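Local atomic coordinates of putative peptidase (Parabacteroides merdae, PDB entry 4L8K), a protein that probably hydrolyses peptide bonds as a serine peptidase of family S41, although its substrates are not established. Residues F91-E94 / I95-N98; S255-P258 / N259-V263. One frame throughout, in Å; residues are numbered along the deposited sequence.

Contact 1: F91-E94 / I95-N98; sequences FYKE and IQDN
The amide of Gln-96 stands against the rim of the Phe-91 ring, NE2 lying in the ring plane 3.6 Å from CE1, beside the CH groups, and OE1 3.6 Å from CZ. The amide is turned 88° against the ring. With CG trans to the backbone N (chi1 -172°) and the chain extended beyond it, Gln-96 carries its amide out from the flank of the first helical turn to this edge, where NE2 is hydrogen-bonded to Tyr-122 OH. The buried Phe-91 ring meets that of Tyr-124, the two planes close to parallel; a flat ring suits a place that needs both a face and an edge. Helix 93-100 begins here with Tyr-92 as N-cap: Tyr-92 O accepts from Gln-96 N at 2.9 Å, and weakly from Ile-95 N. Ile-95 is buried, as suits an apolar residue; its CG1 reaches Tyr-92 CB at 4.1 Å and its side chain touches Asp-300. Glu-94 O packs 3.4 Å from Asp-97 CB. The Glu-94 side chain bends at chi2 (78°), and in this first turn its negative charge probably interacts well with the helix N-terminus. One turn apart, Lys-93 NZ and Asp-97 OD1 form an i to i+4 salt bridge of 2.8 Å on the carboxylate's syn lone pair, while a water joins NZ to OD2 beside it.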
ATOM      1  N   PHE A  91       8.451   4.171 -11.259  1.00 15.72           N
ATOM      2  CA  PHE A  91       8.909   2.786 -11.442  1.00 16.73           C
ATOM      3  C   PHE A  91       8.732   2.418 -12.908  1.00 24.93           C
ATOM      4  O   PHE A  91       7.689   2.722 -13.482  1.00 25.57           O
ATOM      5  CB  PHE A  91       8.126   1.785 -10.538  1.00 17.72           C
ATOM      6  CG  PHE A  91       8.589   0.352 -10.669  1.00 18.62           C
ATOM      7  CD1 PHE A  91       9.688  -0.112  -9.949  1.00 22.75           C
ATOM      8  CD2 PHE A  91       7.957  -0.519 -11.549  1.00 22.43           C
ATOM      9  CE1 PHE A  91      10.150  -1.424 -10.104  1.00 22.91           C
ATOM     10  CE2 PHE A  91       8.416  -1.835 -11.710  1.00 25.80           C
ATOM     11  CZ  PHE A  91       9.506  -2.276 -10.983  1.00 24.06           C
ATOM     12  N   TYR A  92       9.748   1.786 -13.510  1.00 21.58           N
ATOM     13  CA  TYR A  92       9.725   1.313 -14.892  1.00 21.55           C
ATOM     14  C   TYR A  92      10.496   0.037 -14.913  1.00 27.58           C
ATOM     15  O   TYR A  92      11.684   0.024 -14.544  1.00 28.76           O
ATOM     16  CB  TYR A  92      10.317   2.349 -15.888  1.00 22.18           C
ATOM     17  CG  TYR A  92       9.615   3.692 -15.841  1.00 22.43           C
ATOM     18  CD1 TYR A  92       8.435   3.909 -16.550  1.00 23.61           C
ATOM     19  CD2 TYR A  92      10.096   4.727 -15.038  1.00 21.86           C
ATOM     20  CE1 TYR A  92       7.773   5.139 -16.491  1.00 24.53           C
ATOM     21  CE2 TYR A  92       9.435   5.947 -14.961  1.00 22.10           C
ATOM     22  CZ  TYR A  92       8.284   6.154 -15.698  1.00 28.95           C
ATOM     23  OH  TYR A  92       7.650   7.364 -15.627  1.00 32.00           O
ATOM     24  N   LYS A  93       9.828  -1.050 -15.290  1.00 22.89           N
ATOM     25  CA  LYS A  93      10.412  -2.390 -15.373  1.00 22.53           C
ATOM     26  C   LYS A  93      11.655  -2.383 -16.299  1.00 26.64           C
ATOM     27  O   LYS A  93      12.678  -2.976 -15.956  1.00 26.59           O
ATOM     28  CB  LYS A  93       9.324  -3.376 -15.873  1.00 24.93           C
ATOM     29  CG  LYS A  93       9.786  -4.783 -16.256  1.00 34.37           C
ATOM     30  CD  LYS A  93       9.976  -5.718 -15.053  1.00 34.11           C
ATOM     31  CE  LYS A  93      10.230  -7.169 -15.436  1.00 36.62           C
ATOM     32  NZ  LYS A  93      11.377  -7.350 -16.390  1.00 39.02           N
ATOM     33  N   GLU A  94      11.575  -1.670 -17.436  1.00 22.58           N
ATOM     34  CA  GLU A  94      12.656  -1.579 -18.433  1.00 22.64           C
ATOM     35  C   GLU A  94      13.913  -0.935 -17.820  1.00 27.08           C
ATOM     36  O   GLU A  94      15.024  -1.368 -18.127  1.00 28.81           O
ATOM     37  CB  GLU A  94      12.195  -0.804 -19.691  1.00 24.28           C
ATOM     38  CG  GLU A  94      11.014  -1.443 -20.410  1.00 39.57           C
ATOM     39  CD  GLU A  94       9.605  -1.275 -19.843  1.00 63.45           C
ATOM     40  OE1 GLU A  94       9.403  -0.481 -18.888  1.00 38.88           O
ATOM     41  OE2 GLU A  94       8.695  -1.950 -20.380  1.00 55.63           O
ATOM     42  N   ILE A  95      13.743   0.070 -16.935  1.00 21.16           N
ATOM     43  CA  ILE A  95      14.879   0.708 -16.255  1.00 19.20           C
ATOM     44  C   ILE A  95      15.392  -0.245 -15.140  1.00 22.54           C
ATOM     45  O   ILE A  95      16.597  -0.398 -14.968  1.00 22.94           O
ATOM     46  CB  ILE A  95      14.512   2.119 -15.722  1.00 21.23           C
ATOM     47  CG1 ILE A  95      14.197   3.132 -16.857  1.00 19.75           C
ATOM     48  CG2 ILE A  95      15.573   2.673 -14.752  1.00 21.62           C
ATOM     49  CD1 ILE A  95      15.262   3.622 -17.834  1.00 29.37           C
ATOM     50  N   GLN A  96      14.475  -0.911 -14.424  1.00 19.59           N
ATOM     51  CA  GLN A  96      14.819  -1.884 -13.397  1.00 18.91           C
ATOM     52  C   GLN A  96      15.667  -3.056 -13.997  1.00 24.81           C
ATOM     53  O   GLN A  96      16.600  -3.535 -13.336  1.00 22.42           O
ATOM     54  CB  GLN A  96      13.563  -2.405 -12.710  1.00 18.99           C
ATOM     55  CG  GLN A  96      13.885  -3.283 -11.503  1.00 22.63           C
ATOM     56  CD  GLN A  96      12.701  -4.083 -11.046  1.00 33.45           C
ATOM     57  OE1 GLN A  96      11.978  -4.703 -11.835  1.00 21.62           O
ATOM     58  NE2 GLN A  96      12.494  -4.083  -9.743  1.00 24.18           N
ATOM     59  N   ASP A  97      15.367  -3.466 -15.263  1.00 24.03           N
ATOM     60  CA  ASP A  97      16.116  -4.496 -16.015  1.00 24.46           C
ATOM     61  C   ASP A  97      17.609  -4.163 -16.090  1.00 29.33           C
ATOM     62  O   ASP A  97      18.421  -5.080 -16.137  1.00 30.30           O
ATOM     63  CB  ASP A  97      15.567  -4.680 -17.448  1.00 25.66           C
ATOM     64  CG  ASP A  97      14.179  -5.301 -17.542  1.00 31.96           C
ATOM     65  OD1 ASP A  97      13.777  -6.006 -16.598  1.00 33.07           O
ATOM     66  OD2 ASP A  97      13.489  -5.069 -18.560  1.00 37.45           O
ATOM     67  N   ASN A  98      17.981  -2.865 -16.064  1.00 24.82           N
ATOM     68  CA  ASN A  98      19.384  -2.454 -16.099  1.00 25.11           C
ATOM     69  C   ASN A  98      20.128  -2.782 -14.796  1.00 29.77           C
ATOM     70  O   ASN A  98      21.353  -2.862 -14.799  1.00 33.42           O
ATOM     71  CB  ASN A  98      19.501  -0.968 -16.408  1.00 26.81           C
ATOM     72  CG  ASN A  98      19.015  -0.620 -17.782  1.00 34.50           C
ATOM     73  OD1 ASN A  98      18.937  -1.473 -18.659  1.00 30.70           O
ATOM     74  ND2 ASN A  98      18.670   0.642 -17.994  1.00 24.31           N
TER
HETATM   75  O   HOH W   1      11.219  -6.265 -18.989  1.00 46.38           O

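Contact 2: S255-P258 / N259-V263; sequences SELP and NGWSV
A chi1 of 64° sets CG of Asn-259 between its own backbone N and carbonyl carbon, and this fold-back brings OD1 within 3.4 Å of Leu-257 CB, the two side chains running side by side. The same amide has two further uses. OD1 accepts the backbone N of Trp-261 at 3.0 Å, an Asx turn whose donor stands 35° out of the amide plane, while ND2 lies over the centre of one indole face, 3.1 Å above it. Across the turn, Leu-257 CD1 approaches Trp-261 CE3 obliquely at 4.1 Å; both residues are buried and touch Leu-71, and Phe-54 meets the indole edge-to-face. The backbone makes a 3:5 beta hairpin, a type I turn with a G1 bulge: Gly-260 N bonds to Leu-257 O at 2.9 Å, and Leu-257 N to Trp-261 O at 2.7 Å. Each turn residue fits its position. Pro-258 has a ring that holds phi near the helical value and needs no N-H there; Asn-259 supplies the Asx turn, and its own N is bonded to Asn-11 OD1; Gly-260, at phi 92°, adopts a conformation in which a CB would jam against the preceding carbonyl. Past the bulge, Ser-255 and Val-263 form a hydrogen-bonded antiparallel pair, Val-263 N reaching Ser-255 O at 2.9 Å. On their face of the sheet Ser-255 lies against Ile-18 and the branched Val-263 against Leu-61, from helices 8-22 and 50-61.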
ATOM      1  N   SER A 255     -20.081  -5.585  -0.038  1.00 26.80           N
ATOM      2  CA  SER A 255     -21.506  -5.850   0.119  1.00 27.11           C
ATOM      3  C   SER A 255     -22.158  -5.883  -1.250  1.00 32.67           C
ATOM      4  O   SER A 255     -21.731  -5.169  -2.159  1.00 30.62           O
ATOM      5  CB  SER A 255     -22.161  -4.782   0.988  1.00 31.26           C
ATOM      6  OG  SER A 255     -23.492  -5.153   1.305  1.00 45.67           O
ATOM      7  N   GLU A 256     -23.188  -6.706  -1.397  1.00 32.03           N
ATOM      8  CA  GLU A 256     -23.942  -6.791  -2.641  1.00 33.20           C
ATOM      9  C   GLU A 256     -25.130  -5.826  -2.629  1.00 36.68           C
ATOM     10  O   GLU A 256     -25.703  -5.553  -1.572  1.00 36.91           O
ATOM     11  CB  GLU A 256     -24.445  -8.224  -2.851  1.00 35.82           C
ATOM     12  CG  GLU A 256     -23.911  -8.877  -4.106  1.00 51.66           C
ATOM     13  CD  GLU A 256     -24.424 -10.283  -4.320  1.00 78.20           C
ATOM     14  OE1 GLU A 256     -25.656 -10.452  -4.479  1.00 62.78           O
ATOM     15  OE2 GLU A 256     -23.590 -11.218  -4.343  1.00 78.42           O
ATOM     16  N   LEU A 257     -25.500  -5.321  -3.804  1.00 31.79           N
ATOM     17  CA  LEU A 257     -26.676  -4.480  -3.978  1.00 31.69           C
ATOM     18  C   LEU A 257     -27.884  -5.373  -4.328  1.00 35.29           C
ATOM     19  O   LEU A 257     -27.665  -6.503  -4.792  1.00 33.39           O
ATOM     20  CB  LEU A 257     -26.449  -3.444  -5.110  1.00 30.97           C
ATOM     21  CG  LEU A 257     -25.348  -2.386  -4.963  1.00 34.29           C
ATOM     22  CD1 LEU A 257     -25.545  -1.279  -6.001  1.00 32.39           C
ATOM     23  CD2 LEU A 257     -25.341  -1.772  -3.572  1.00 36.85           C
ATOM     24  N   PRO A 258     -29.152  -4.888  -4.224  1.00 32.86           N
ATOM     25  CA  PRO A 258     -30.290  -5.727  -4.642  1.00 34.71           C
ATOM     26  C   PRO A 258     -30.169  -6.268  -6.077  1.00 39.02           C
ATOM     27  O   PRO A 258     -30.674  -7.355  -6.331  1.00 40.66           O
ATOM     28  CB  PRO A 258     -31.492  -4.773  -4.528  1.00 37.48           C
ATOM     29  CG  PRO A 258     -31.098  -3.823  -3.444  1.00 40.80           C
ATOM     30  CD  PRO A 258     -29.620  -3.598  -3.672  1.00 34.70           C
ATOM     31  N   ASN A 259     -29.498  -5.541  -7.002  1.00 34.17           N
ATOM     32  CA  ASN A 259     -29.334  -5.956  -8.419  1.00 32.42           C
ATOM     33  C   ASN A 259     -28.122  -6.906  -8.648  1.00 34.41           C
ATOM     34  O   ASN A 259     -27.809  -7.245  -9.791  1.00 33.83           O
ATOM     35  CB  ASN A 259     -29.223  -4.722  -9.352  1.00 28.56           C
ATOM     36  CG  ASN A 259     -27.999  -3.842  -9.131  1.00 38.32           C
ATOM     37  OD1 ASN A 259     -27.081  -4.163  -8.370  1.00 33.04           O
ATOM     38  ND2 ASN A 259     -28.000  -2.665  -9.733  1.00 27.02           N
ATOM     39  N   GLY A 260     -27.437  -7.292  -7.580  1.00 30.31           N
ATOM     40  CA  GLY A 260     -26.324  -8.222  -7.695  1.00 29.03           C
ATOM     41  C   GLY A 260     -24.969  -7.588  -7.873  1.00 32.08           C
ATOM     42  O   GLY A 260     -23.962  -8.294  -7.831  1.00 32.53           O
ATOM     43  N   TRP A 261     -24.914  -6.257  -8.072  1.00 27.70           N
ATOM     44  CA  TRP A 261     -23.631  -5.560  -8.154  1.00 26.13           C
ATOM     45  C   TRP A 261     -23.017  -5.537  -6.775  1.00 30.06           C
ATOM     46  O   TRP A 261     -23.727  -5.734  -5.786  1.00 30.13           O
ATOM     47  CB  TRP A 261     -23.770  -4.112  -8.668  1.00 24.16           C
ATOM     48  CG  TRP A 261     -24.413  -3.923 -10.008  1.00 24.65           C
ATOM     49  CD1 TRP A 261     -24.681  -4.879 -10.944  1.00 27.55           C
ATOM     50  CD2 TRP A 261     -24.885  -2.684 -10.552  1.00 24.37           C
ATOM     51  NE1 TRP A 261     -25.304  -4.316 -12.032  1.00 27.13           N
ATOM     52  CE2 TRP A 261     -25.447  -2.967 -11.817  1.00 28.32           C
ATOM     53  CE3 TRP A 261     -24.936  -1.365 -10.071  1.00 25.62           C
ATOM     54  CZ2 TRP A 261     -26.012  -1.968 -12.631  1.00 27.62           C
ATOM     55  CZ3 TRP A 261     -25.507  -0.383 -10.872  1.00 27.01           C
ATOM     56  CH2 TRP A 261     -26.048  -0.692 -12.128  1.00 27.62           C
ATOM     57  N   SER A 262     -21.729  -5.267  -6.684  1.00 25.67           N
ATOM     58  CA  SER A 262     -21.157  -5.179  -5.366  1.00 26.24           C
ATOM     59  C   SER A 262     -20.372  -3.870  -5.216  1.00 28.32           C
ATOM     60  O   SER A 262     -19.944  -3.285  -6.201  1.00 27.55           O
ATOM     61  CB  SER A 262     -20.315  -6.412  -5.045  1.00 30.14           C
ATOM     62  OG  SER A 262     -19.068  -6.374  -5.712  1.00 46.94           O
ATOM     63  N   VAL A 263     -20.302  -3.365  -3.986  1.00 25.12           N
ATOM     64  CA  VAL A 263     -19.533  -2.176  -3.621  1.00 24.50           C
ATOM     65  C   VAL A 263     -18.433  -2.622  -2.655  1.00 29.22           C
ATOM     66  O   VAL A 263     -18.688  -3.433  -1.771  1.00 29.05           O
ATOM     67  CB  VAL A 263     -20.396  -1.027  -3.039  1.00 28.46           C
ATOM     68  CG1 VAL A 263     -21.188  -1.461  -1.793  1.00 28.28           C
ATOM     69  CG2 VAL A 263     -19.550   0.215  -2.764  1.00 27.68           C
TER

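Contacts 1 and 2 belong to separate parts of the chain: their centres are 40 Å apart, and their nearest atoms about 28 Å. Residues 91-98 lie by the large mixed sheet, reaching strand 120-125 through Tyr-122 and Tyr-124 and loops through Arg-155, Asp-156 and Asn-218. Residues 255-263 instead return, late in the sequence, to the N-terminal helices 8-22 and 50-61 and to strand 70-72, completing a small three-stranded sheet there. Thus the hairpin, though part of the S41 peptidase sequence, packs with the region that resembles a tricorn protease C1 domain. The two contacts are therefore associated with different sheets of one chain.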